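Local coordinates for protein Amuc_1100 (Akkermansia muciniphila, PDB 6KNY) that is a predicted membrane-anchored protein of uncharacterised molecular function, seen here as a monomer without its transmembrane region, at residues S63-T68 and L273-Q278; E76-R81 and S99-F104. All coordinates share one frame; numbering follows the deposited sequence.

Contact 1: S63-T68 and L273-Q278; sequences SALVPT and LVHFNQ
The imidazole of His275 meets the 63-68 loop at its NE2 corner, where the carbonyl O of Ser63 sits at the ring's edge and Leu65 reaches the same corner obliquely with CD2. A second edge atom of the imidazole, ND1, faces Asn277 OD1 nearly in the ring plane, and Phe122 of helix 117-134 packs edge-to-face with the ring. The Phe276 ring has Val274 CG1 over one face, toward the rim, while Ser63 OG lies at its edge.

Two hydrogen bonds join the segments, both made by Ser63. His275 NE2 donates to Ser63 O over a short 2.6 Å; the donor lies in the carbonyl plane on a lone pair, though the N-H is bent at 141° and the oxygen stands somewhat out of the imidazole plane. The serine hydroxyl in turn accepts from the backbone, with Phe276 N 3.1 Å from Ser63 OG. With CG of His275 anti to the backbone N (chi1 -179°), the ring swings out from the strand to the loop, and CB of Ser63 comes within 3.5 Å of His275 CD2. The Leu65 methyl makes a van der Waals contact on the imidazole, CD2 lying 3.5 Å from His275 NE2.

ND1 of His275 donates to Asn277 OD1 at 2.8 Å, and the asparagine's ND2 is bonded to Thr171 OG1 and Ala168 O. Both ring nitrogens therefore act as donors, which would suit a protonated imidazolium: the buried ring is fixed in rotation from two sides and ties the loop before helix 70-91 to the end of strand 265-276.

Contact 2: E76-R81 and S99-F104; sequences ELKTFR and SSWLGF
Arg81 leaves helix 70-91 with CG anti to the backbone N (chi1 166°) and runs extended to NE, which carries it across the indole of Trp101. Arg81 CD sits over the face of the indole near the bond shared by its two rings, 3.5 Å from the centroid of the six-membered ring, in a CH-pi contact. Farther along, the guanidinium lies flat on the indole with planes 12° apart, an off-centre cation-pi stack in which Arg81 CZ is 4.2 Å from the centroid of the five-membered ring.

Arg81 NE donates to Ser100 OG at 2.9 Å, with the hydroxyl tilted from the guanidinium plane. That hydroxyl is also bonded to Asp97 O, and Arg81 NH2 forms a salt bridge with Asp97 OD1, so the guanidinium is gripped at NE and NH2 and backed on one face by the indole. Leu77 meets the indole edge, its CD2 lying 3.8 Å from Trp101 CE3 and equally close to the CB of Phe104. Losing the Trp101 indole to an alanine here is likely to strip Arg81 of the surface it lies on and open a gap beside Leu77.

Trp101 to Phe104 form a type I' turn after short helix 97-100. On the flank away from Arg81, Phe80 CB touches Leu102 CD1, and both Phe80 and Phe104 reach Leu124 of helix 117-134; the turn is thus wedged between that helix and helix 70-91, while Ser99 packs on strand 141-146.

Both contacts are largely buried, but contact 2 lies deeper: its centre is about 10 Å from the centre of the chain, that of contact 1 about 14 Å, and it buries more than twice the surface. They share no segment and do not touch, their nearest atoms being about 6 Å apart; contact 2 is nested within the chain loop that contact 1 closes. Contact 1 pins an irregular loop to the end of a sheet strand through polar bonds, whereas contact 2 joins a helix to a tight turn through aromatic, aliphatic and cationic packing with one hydrogen bond. Helix 117-134 meets side chains from each.

Contact 1: S63-T68 and L273-Q278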
loop_
_atom_site.group_PDB
_atom_site.type_symbol
_atom_site.label_atom_id
_atom_site.label_comp_id
_atom_site.label_asym_id
_atom_site.label_seq_id
_atom_site.Cartn_x
_atom_site.Cartn_y
_atom_site.Cartn_z
ATOM N N SER A 63 6.567 -7.854 -9.252
ATOM C CA SER A 63 7.762 -7.693 -8.414
ATOM C C SER A 63 9.035 -7.365 -9.189
ATOM O O SER A 63 10.053 -7.040 -8.547
ATOM C CB SER A 63 8.034 -8.953 -7.554
ATOM O OG SER A 63 7.049 -9.106 -6.533
ATOM N N ALA A 64 9.034 -7.442 -10.524
ATOM C CA ALA A 64 10.235 -7.041 -11.263
ATOM C C ALA A 64 10.554 -5.583 -10.966
ATOM O O ALA A 64 9.733 -4.696 -11.217
ATOM C CB ALA A 64 10.049 -7.252 -12.765
ATOM N N LEU A 65 11.747 -5.340 -10.430
ATOM C CA LEU A 65 12.220 -3.993 -10.134
ATOM C C LEU A 65 12.875 -3.388 -11.373
ATOM O O LEU A 65 13.722 -4.037 -12.015
ATOM C CB LEU A 65 13.212 -4.026 -8.972
ATOM C CG LEU A 65 12.661 -4.622 -7.652
ATOM C CD1 LEU A 65 13.667 -4.577 -6.514
ATOM C CD2 LEU A 65 11.363 -3.958 -7.223
ATOM N N VAL A 66 12.494 -2.152 -11.697
ATOM C CA VAL A 66 12.913 -1.523 -12.951
ATOM C C VAL A 66 13.679 -0.245 -12.625
ATOM O O VAL A 66 13.550 0.293 -11.514
ATOM C CB VAL A 66 11.707 -1.246 -13.871
ATOM C CG1 VAL A 66 11.021 -2.541 -14.235
ATOM C CG2 VAL A 66 10.733 -0.286 -13.217
ATOM N N PRO A 67 14.505 0.255 -13.543
ATOM C CA PRO A 67 15.303 1.451 -13.248
ATOM C C PRO A 67 14.417 2.627 -12.876
ATOM O O PRO A 67 13.444 2.934 -13.558
ATOM C CB PRO A 67 16.053 1.702 -14.558
ATOM C CG PRO A 67 16.148 0.314 -15.163
ATOM C CD PRO A 67 14.813 -0.276 -14.885
ATOM N N THR A 68 14.771 3.285 -11.784
ATOM C CA THR A 68 13.996 4.394 -11.254
ATOM C C THR A 68 14.971 5.398 -10.650
ATOM O O THR A 68 15.844 5.015 -9.860
ATOM C CB THR A 68 12.992 3.884 -10.201
ATOM O OG1 THR A 68 12.246 2.769 -10.741
ATOM C CG2 THR A 68 12.027 4.984 -9.776
ATOM N N LEU A 273 3.388 -6.556 2.548
ATOM C CA LEU A 273 3.439 -6.688 1.097
ATOM C C LEU A 273 4.547 -7.672 0.745
ATOM O O LEU A 273 5.690 -7.508 1.183
ATOM C CB LEU A 273 3.708 -5.324 0.463
ATOM C CG LEU A 273 4.007 -5.254 -1.042
ATOM C CD1 LEU A 273 2.802 -5.726 -1.860
ATOM C CD2 LEU A 273 4.475 -3.826 -1.440
ATOM N N VAL A 274 4.228 -8.691 -0.040
ATOM C CA VAL A 274 5.187 -9.750 -0.338
ATOM C C VAL A 274 5.889 -9.403 -1.651
ATOM O O VAL A 274 5.256 -9.392 -2.714
ATOM C CB VAL A 274 4.486 -11.113 -0.403
ATOM C CG1 VAL A 274 5.464 -12.219 -0.782
ATOM C CG2 VAL A 274 3.798 -11.405 0.955
ATOM N N HIS A 275 7.191 -9.092 -1.582
ATOM C CA HIS A 275 7.985 -8.896 -2.793
ATOM C C HIS A 275 8.718 -10.194 -3.136
ATOM O O HIS A 275 9.602 -10.627 -2.389
ATOM C CB HIS A 275 9.002 -7.762 -2.659
ATOM C CG HIS A 275 9.784 -7.554 -3.924
ATOM N ND1 HIS A 275 11.038 -8.096 -4.129
ATOM C CD2 HIS A 275 9.448 -6.944 -5.088
ATOM C CE1 HIS A 275 11.458 -7.795 -5.347
ATOM N NE2 HIS A 275 10.519 -7.082 -5.943
ATOM N N PHE A 276 8.381 -10.783 -4.283
ATOM C CA PHE A 276 9.048 -11.990 -4.770
ATOM C C PHE A 276 10.384 -11.624 -5.404
ATOM O O PHE A 276 10.450 -10.751 -6.273
ATOM C CB PHE A 276 8.145 -12.723 -5.762
ATOM C CG PHE A 276 6.904 -13.249 -5.121
ATOM C CD1 PHE A 276 6.905 -14.486 -4.484
ATOM C CD2 PHE A 276 5.745 -12.493 -5.108
ATOM C CE1 PHE A 276 5.757 -14.962 -3.840
ATOM C CE2 PHE A 276 4.598 -12.954 -4.460
ATOM C CZ PHE A 276 4.607 -14.188 -3.826
ATOM N N ASN A 277 11.452 -12.285 -4.960
ATOM C CA ASN A 277 12.797 -11.804 -5.237
ATOM C C ASN A 277 13.430 -12.459 -6.460
ATOM O O ASN A 277 14.036 -11.764 -7.278
ATOM C CB ASN A 277 13.686 -12.010 -4.007
ATOM C CG ASN A 277 13.370 -11.021 -2.900
ATOM O OD1 ASN A 277 12.880 -9.909 -3.173
ATOM N ND2 ASN A 277 13.617 -11.421 -1.642
ATOM N N GLN A 278 13.313 -13.767 -6.596
ATOM C CA GLN A 278 14.005 -14.424 -7.712
ATOM C C GLN A 278 13.205 -15.650 -8.149
ATOM O O GLN A 278 13.708 -16.779 -8.138
ATOM C CB GLN A 278 15.454 -14.769 -7.313
ATOM C CG GLN A 278 15.638 -15.863 -6.257
ATOM C CD GLN A 278 15.913 -15.336 -4.856
ATOM O OE1 GLN A 278 16.280 -14.175 -4.666
ATOM N NE2 GLN A 278 15.728 -16.197 -3.859
#

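Contact 2: E76-R81 and S99-F104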
loop_
_atom_site.group_PDB
_atom_site.type_symbol
_atom_site.label_atom_id
_atom_site.label_comp_id
_atom_site.label_asym_id
_atom_site.label_seq_id
_atom_site.Cartn_x
_atom_site.Cartn_y
_atom_site.Cartn_z
ATOM N N GLU A 76 6.535 10.616 -9.083
ATOM C CA GLU A 76 5.432 9.653 -9.056
ATOM C C GLU A 76 4.665 9.735 -7.736
ATOM O O GLU A 76 3.429 9.662 -7.715
ATOM C CB GLU A 76 5.964 8.236 -9.284
ATOM C CG GLU A 76 4.869 7.188 -9.437
ATOM C CD GLU A 76 5.428 5.783 -9.635
ATOM O OE1 GLU A 76 6.505 5.475 -9.073
ATOM O OE2 GLU A 76 4.796 4.992 -10.367
ATOM N N LEU A 77 5.386 9.894 -6.624
ATOM C CA LEU A 77 4.739 10.026 -5.319
ATOM C C LEU A 77 3.786 11.224 -5.273
ATOM O O LEU A 77 2.642 11.115 -4.811
ATOM C CB LEU A 77 5.806 10.146 -4.229
ATOM C CG LEU A 77 5.331 10.526 -2.817
ATOM C CD1 LEU A 77 4.333 9.488 -2.244
ATOM C CD2 LEU A 77 6.508 10.765 -1.871
ATOM N N LYS A 78 4.272 12.371 -5.738
ATOM C CA LYS A 78 3.479 13.595 -5.746
ATOM C C LYS A 78 2.238 13.437 -6.614
ATOM O O LYS A 78 1.143 13.844 -6.230
ATOM C CB LYS A 78 4.320 14.774 -6.239
ATOM C CG LYS A 78 4.925 15.613 -5.125
ATOM C CD LYS A 78 6.281 16.169 -5.527
ATOM C CE LYS A 78 7.097 16.570 -4.310
ATOM N NZ LYS A 78 6.948 18.017 -3.992
ATOM N N THR A 79 2.420 12.843 -7.788
ATOM C CA THR A 79 1.311 12.629 -8.719
ATOM C C THR A 79 0.251 11.730 -8.098
ATOM O O THR A 79 -0.947 12.037 -8.135
ATOM C CB THR A 79 1.823 12.012 -10.020
ATOM O OG1 THR A 79 2.769 12.896 -10.635
ATOM C CG2 THR A 79 0.665 11.719 -10.980
ATOM N N PHE A 80 0.682 10.603 -7.527
ATOM C CA PHE A 80 -0.249 9.684 -6.874
ATOM C C PHE A 80 -0.986 10.377 -5.741
ATOM O O PHE A 80 -2.196 10.193 -5.567
ATOM C CB PHE A 80 0.502 8.459 -6.346
ATOM C CG PHE A 80 0.876 7.456 -7.416
ATOM C CD1 PHE A 80 0.323 7.541 -8.688
ATOM C CD2 PHE A 80 1.765 6.424 -7.142
ATOM C CE1 PHE A 80 0.660 6.619 -9.672
ATOM C CE2 PHE A 80 2.101 5.489 -8.130
ATOM C CZ PHE A 80 1.549 5.589 -9.387
ATOM N N ARG A 81 -0.267 11.183 -4.961
ATOM C CA ARG A 81 -0.886 11.867 -3.828
ATOM C C ARG A 81 -1.958 12.836 -4.304
ATOM O O ARG A 81 -3.079 12.858 -3.776
ATOM C CB ARG A 81 0.176 12.599 -3.002
ATOM C CG ARG A 81 -0.421 13.612 -2.010
ATOM C CD ARG A 81 0.551 13.980 -0.917
ATOM N NE ARG A 81 -0.021 14.946 0.020
ATOM C CZ ARG A 81 -0.104 16.255 -0.206
ATOM N NH1 ARG A 81 0.347 16.762 -1.343
ATOM N NH2 ARG A 81 -0.644 17.056 0.709
ATOM N N SER A 99 -1.993 10.470 5.765
ATOM C CA SER A 99 -2.469 9.400 4.878
ATOM C C SER A 99 -2.183 9.693 3.409
ATOM O O SER A 99 -1.838 8.780 2.631
ATOM C CB SER A 99 -3.970 9.182 5.039
ATOM O OG SER A 99 -4.250 8.452 6.204
ATOM N N SER A 100 -2.359 10.954 2.998
ATOM C CA SER A 100 -2.319 11.246 1.567
ATOM C C SER A 100 -0.934 11.020 0.998
ATOM O O SER A 100 -0.801 10.875 -0.214
ATOM C CB SER A 100 -2.760 12.685 1.280
ATOM O OG SER A 100 -1.843 13.619 1.839
ATOM N N TRP A 101 0.088 10.935 1.846
ATOM C CA TRP A 101 1.439 10.677 1.377
ATOM C C TRP A 101 1.745 9.194 1.212
ATOM O O TRP A 101 2.883 8.849 0.875
ATOM C CB TRP A 101 2.452 11.307 2.324
ATOM C CG TRP A 101 2.591 12.770 2.103
ATOM C CD1 TRP A 101 2.056 13.777 2.869
ATOM C CD2 TRP A 101 3.305 13.413 1.036
ATOM N NE1 TRP A 101 2.399 14.999 2.343
ATOM C CE2 TRP A 101 3.161 14.808 1.219
ATOM C CE3 TRP A 101 4.044 12.944 -0.056
ATOM C CZ2 TRP A 101 3.732 15.738 0.348
ATOM C CZ3 TRP A 101 4.615 13.872 -0.921
ATOM C CH2 TRP A 101 4.450 15.252 -0.719
ATOM N N LEU A 102 0.775 8.312 1.476
ATOM C CA LEU A 102 0.857 6.887 1.149
ATOM C C LEU A 102 1.991 6.167 1.882
ATOM O O LEU A 102 2.492 5.147 1.393
ATOM C CB LEU A 102 1.004 6.688 -0.366
ATOM C CG LEU A 102 -0.223 7.138 -1.159
ATOM C CD1 LEU A 102 0.101 7.202 -2.654
ATOM C CD2 LEU A 102 -1.423 6.229 -0.887
ATOM N N GLY A 103 2.415 6.685 3.035
ATOM C CA GLY A 103 3.533 6.149 3.789
ATOM C C GLY A 103 4.888 6.725 3.439
ATOM O O GLY A 103 5.901 6.305 4.024
ATOM N N PHE A 104 4.957 7.675 2.509
ATOM C CA PHE A 104 6.241 8.153 2.012
ATOM C C PHE A 104 6.439 9.649 2.268
ATOM O O PHE A 104 7.137 10.323 1.500
ATOM C CB PHE A 104 6.375 7.858 0.517
ATOM C CG PHE A 104 6.264 6.389 0.147
ATOM C CD1 PHE A 104 7.401 5.578 0.087
ATOM C CD2 PHE A 104 5.034 5.830 -0.188
ATOM C CE1 PHE A 104 7.300 4.238 -0.303
ATOM C CE2 PHE A 104 4.929 4.486 -0.572
ATOM C CZ PHE A 104 6.053 3.694 -0.619
#